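Long-range contact in kojibiose phosphorylase (Gut metagenome, PDB 6W0P), which is a carbohydrate-active phosphorylase of glycoside hydrolase family 65, combining an N-terminal beta-sandwich domain with a helical catalytic barrel domain: residues A[61-66]-A[86-91]. Residues are numbered along the deposited sequence; the frame is centred on the assembly and turned at random.
Sequences NGIYEY and INSVNF
Tyr64 passes its backbone N near Ile86 CG1, while its CB points away from segment 86-91; Gly62 O lies in the plane of its ring, beside the rim, and its hydroxyl bonds Asn402. The Glu65 carboxylate is met by Tyr66 N at 3.0 Å from Glu65 OE2, 47° out of the carboxylate plane; Glu65 OE1 takes the amides of Thr206 and Thr207. Between the segments, Ile86 N donates to Ile63 O (3.2 Å, N-H...O angle 159°), continuing the antiparallel register in which Glu65 pairs with Phe84. Ile63 CG2 meets Ile86 CG1 at 3.8 Å, the two side chains set at a slant to each other. Ile86 CG1 sits between its own N and carbonyl carbon (chi1 51°), which carries it to Ile63, while Ile86 CG2 turns to Glu65 CB at 3.8 Å. Ser88 OG approaches Ile63 CG2 to 4.0 Å but donates to Ile86 O at 2.9 Å, from above the carbonyl plane. A water lies 3.0 Å from Ile63 O and 2.6 Å from Ile86 O. Trp186 of strand 186-194 touches the side chains of Ile63, Ile86 and Ser88. Where the antiparallel pair 64-66/83-85 meets the beta-sandwich, two buried carbonyls thus find donors: Ile63 O the Ile86 amide, Ile86 O the Ser88 hydroxyl, with the water in bonding range of both, though it may not donate to both at once.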
ATOM      1  N   ASN A  61     -10.545  -0.194 -28.942  1.00 32.80           N
ATOM      2  CA  ASN A  61     -10.100   0.996 -28.176  1.00 33.07           C
ATOM      3  C   ASN A  61     -11.326   1.548 -27.439  1.00 34.14           C
ATOM      4  O   ASN A  61     -12.297   1.922 -28.133  1.00 35.36           O
ATOM      5  CB  ASN A  61      -9.439   1.994 -29.126  1.00 32.94           C
ATOM      6  CG  ASN A  61      -8.416   2.901 -28.476  1.00 32.68           C
ATOM      7  OD1 ASN A  61      -8.698   3.536 -27.459  1.00 32.75           O
ATOM      8  ND2 ASN A  61      -7.240   2.985 -29.082  1.00 31.78           N
ATOM      9  N   GLY A  62     -11.317   1.548 -26.102  1.00 33.91           N
ATOM     10  CA  GLY A  62     -12.378   2.172 -25.279  1.00 34.67           C
ATOM     11  C   GLY A  62     -13.455   1.183 -24.849  1.00 35.17           C
ATOM     12  O   GLY A  62     -14.422   1.595 -24.198  1.00 35.48           O
ATOM     13  N   ILE A  63     -13.313  -0.091 -25.214  1.00 35.59           N
ATOM     14  CA  ILE A  63     -14.211  -1.180 -24.749  1.00 35.55           C
ATOM     15  C   ILE A  63     -13.534  -1.823 -23.541  1.00 34.88           C
ATOM     16  O   ILE A  63     -12.470  -2.418 -23.711  1.00 35.05           O
ATOM     17  CB  ILE A  63     -14.505  -2.190 -25.865  1.00 35.51           C
ATOM     18  CG1 ILE A  63     -15.440  -1.594 -26.919  1.00 36.44           C
ATOM     19  CG2 ILE A  63     -15.053  -3.474 -25.277  1.00 35.83           C
ATOM     20  CD1 ILE A  63     -16.793  -1.114 -26.396  1.00 36.58           C
ATOM     21  N   TYR A  64     -14.121  -1.638 -22.366  1.00 34.85           N
ATOM     22  CA  TYR A  64     -13.437  -1.809 -21.069  1.00 35.55           C
ATOM     23  C   TYR A  64     -14.456  -2.286 -20.042  1.00 38.04           C
ATOM     24  O   TYR A  64     -15.689  -2.112 -20.267  1.00 39.51           O
ATOM     25  CB  TYR A  64     -12.796  -0.487 -20.652  1.00 35.24           C
ATOM     26  CG  TYR A  64     -13.742   0.493 -20.015  1.00 35.10           C
ATOM     27  CD1 TYR A  64     -14.520   1.347 -20.776  1.00 35.55           C
ATOM     28  CD2 TYR A  64     -13.863   0.560 -18.637  1.00 35.27           C
ATOM     29  CE1 TYR A  64     -15.408   2.231 -20.182  1.00 35.60           C
ATOM     30  CE2 TYR A  64     -14.735   1.441 -18.028  1.00 35.00           C
ATOM     31  CZ  TYR A  64     -15.516   2.275 -18.801  1.00 35.27           C
ATOM     32  OH  TYR A  64     -16.365   3.150 -18.183  1.00 35.30           O
ATOM     33  N   GLU A  65     -13.948  -2.885 -18.968  1.00 38.47           N
ATOM     34  CA  GLU A  65     -14.735  -3.281 -17.779  1.00 39.31           C
ATOM     35  C   GLU A  65     -13.971  -2.874 -16.518  1.00 38.07           C
ATOM     36  O   GLU A  65     -12.741  -2.630 -16.599  1.00 36.77           O
ATOM     37  CB  GLU A  65     -15.002  -4.790 -17.748  1.00 40.44           C
ATOM     38  CG  GLU A  65     -16.434  -5.150 -18.077  1.00 42.24           C
ATOM     39  CD  GLU A  65     -17.479  -4.345 -17.329  1.00 42.71           C
ATOM     40  OE1 GLU A  65     -18.455  -3.928 -17.969  1.00 43.93           O
ATOM     41  OE2 GLU A  65     -17.302  -4.127 -16.117  1.00 45.46           O
ATOM     42  N   TYR A  66     -14.686  -2.889 -15.392  1.00 37.30           N
ATOM     43  CA  TYR A  66     -14.130  -2.706 -14.035  1.00 36.70           C
ATOM     44  C   TYR A  66     -13.723  -4.061 -13.451  1.00 36.90           C
ATOM     45  O   TYR A  66     -14.196  -5.127 -13.912  1.00 36.29           O
ATOM     46  CB  TYR A  66     -15.157  -1.982 -13.176  1.00 36.73           C
ATOM     47  CG  TYR A  66     -15.320  -0.519 -13.484  1.00 36.19           C
ATOM     48  CD1 TYR A  66     -14.416   0.415 -12.993  1.00 36.23           C
ATOM     49  CD2 TYR A  66     -16.389  -0.057 -14.229  1.00 36.09           C
ATOM     50  CE1 TYR A  66     -14.563   1.771 -13.247  1.00 36.30           C
ATOM     51  CE2 TYR A  66     -16.559   1.297 -14.481  1.00 36.41           C
ATOM     52  CZ  TYR A  66     -15.641   2.214 -13.994  1.00 36.73           C
ATOM     53  OH  TYR A  66     -15.789   3.550 -14.237  1.00 37.43           O
ATOM     54  N   ILE A  86     -10.802  -4.910 -22.555  1.00 33.58           N
ATOM     55  CA  ILE A  86     -11.160  -6.349 -22.361  1.00 33.33           C
ATOM     56  C   ILE A  86     -10.974  -7.120 -23.675  1.00 32.59           C
ATOM     57  O   ILE A  86     -11.282  -6.605 -24.769  1.00 31.47           O
ATOM     58  CB  ILE A  86     -12.575  -6.510 -21.775  1.00 33.91           C
ATOM     59  CG1 ILE A  86     -13.614  -5.714 -22.567  1.00 34.79           C
ATOM     60  CG2 ILE A  86     -12.581  -6.134 -20.303  1.00 34.11           C
ATOM     61  CD1 ILE A  86     -15.046  -5.994 -22.177  1.00 35.65           C
ATOM     62  N   ASN A  87     -10.437  -8.327 -23.555  1.00 32.23           N
ATOM     63  CA  ASN A  87     -10.449  -9.322 -24.645  1.00 32.04           C
ATOM     64  C   ASN A  87     -11.898  -9.390 -25.125  1.00 32.81           C
ATOM     65  O   ASN A  87     -12.839  -9.462 -24.262  1.00 31.90           O
ATOM     66  CB  ASN A  87      -9.895 -10.661 -24.165  1.00 31.88           C
ATOM     67  CG  ASN A  87      -9.541 -11.596 -25.298  1.00 31.93           C
ATOM     68  OD1 ASN A  87      -9.584 -11.197 -26.468  1.00 31.08           O
ATOM     69  ND2 ASN A  87      -9.269 -12.855 -24.947  1.00 31.55           N
ATOM     70  N   SER A  88     -12.077  -9.297 -26.440  1.00 32.90           N
ATOM     71  CA  SER A  88     -13.400  -9.218 -27.103  1.00 33.49           C
ATOM     72  C   SER A  88     -13.495 -10.309 -28.161  1.00 33.51           C
ATOM     73  O   SER A  88     -12.597 -11.169 -28.243  1.00 32.78           O
ATOM     74  CB  SER A  88     -13.616  -7.850 -27.693  1.00 33.85           C
ATOM     75  OG  SER A  88     -13.387  -6.857 -26.717  1.00 34.38           O
ATOM     76  N   VAL A  89     -14.541 -10.248 -28.969  1.00 34.16           N
ATOM     77  CA  VAL A  89     -14.902 -11.350 -29.894  1.00 35.10           C
ATOM     78  C   VAL A  89     -13.656 -11.783 -30.674  1.00 34.40           C
ATOM     79  O   VAL A  89     -13.047 -10.956 -31.370  1.00 34.31           O
ATOM     80  CB  VAL A  89     -16.085 -10.944 -30.792  1.00 36.49           C
ATOM     81  CG1 VAL A  89     -15.818  -9.663 -31.583  1.00 36.55           C
ATOM     82  CG2 VAL A  89     -16.509 -12.087 -31.705  1.00 37.32           C
ATOM     83  N   ASN A  90     -13.292 -13.057 -30.551  1.00 34.43           N
ATOM     84  CA  ASN A  90     -12.293 -13.704 -31.443  1.00 34.21           C
ATOM     85  C   ASN A  90     -12.973 -14.005 -32.790  1.00 33.97           C
ATOM     86  O   ASN A  90     -13.793 -14.940 -32.822  1.00 34.41           O
ATOM     87  CB  ASN A  90     -11.734 -14.977 -30.797  1.00 34.13           C
ATOM     88  CG  ASN A  90     -10.737 -15.693 -31.685  1.00 33.43           C
ATOM     89  OD1 ASN A  90     -10.567 -15.332 -32.848  1.00 32.38           O
ATOM     90  ND2 ASN A  90     -10.058 -16.689 -31.130  1.00 33.70           N
ATOM     91  N   PHE A  91     -12.706 -13.211 -33.836  1.00 33.32           N
ATOM     92  CA  PHE A  91     -13.414 -13.294 -35.148  1.00 32.96           C
ATOM     93  C   PHE A  91     -12.509 -13.935 -36.202  1.00 32.73           C
ATOM     94  O   PHE A  91     -12.887 -13.952 -37.371  1.00 32.64           O
ATOM     95  CB  PHE A  91     -13.917 -11.922 -35.592  1.00 32.92           C
ATOM     96  CG  PHE A  91     -12.892 -10.817 -35.604  1.00 32.94           C
ATOM     97  CD1 PHE A  91     -11.893 -10.775 -36.569  1.00 32.44           C
ATOM     98  CD2 PHE A  91     -12.950  -9.793 -34.667  1.00 33.18           C
ATOM     99  CE1 PHE A  91     -10.953  -9.760 -36.567  1.00 32.38           C
ATOM    100  CE2 PHE A  91     -12.021  -8.767 -34.682  1.00 32.45           C
ATOM    101  CZ  PHE A  91     -11.030  -8.747 -35.634  1.00 32.49           C
TER
HETATM  102  O   HOH W   1     -11.415  -4.229 -25.920  1.00 33.69           O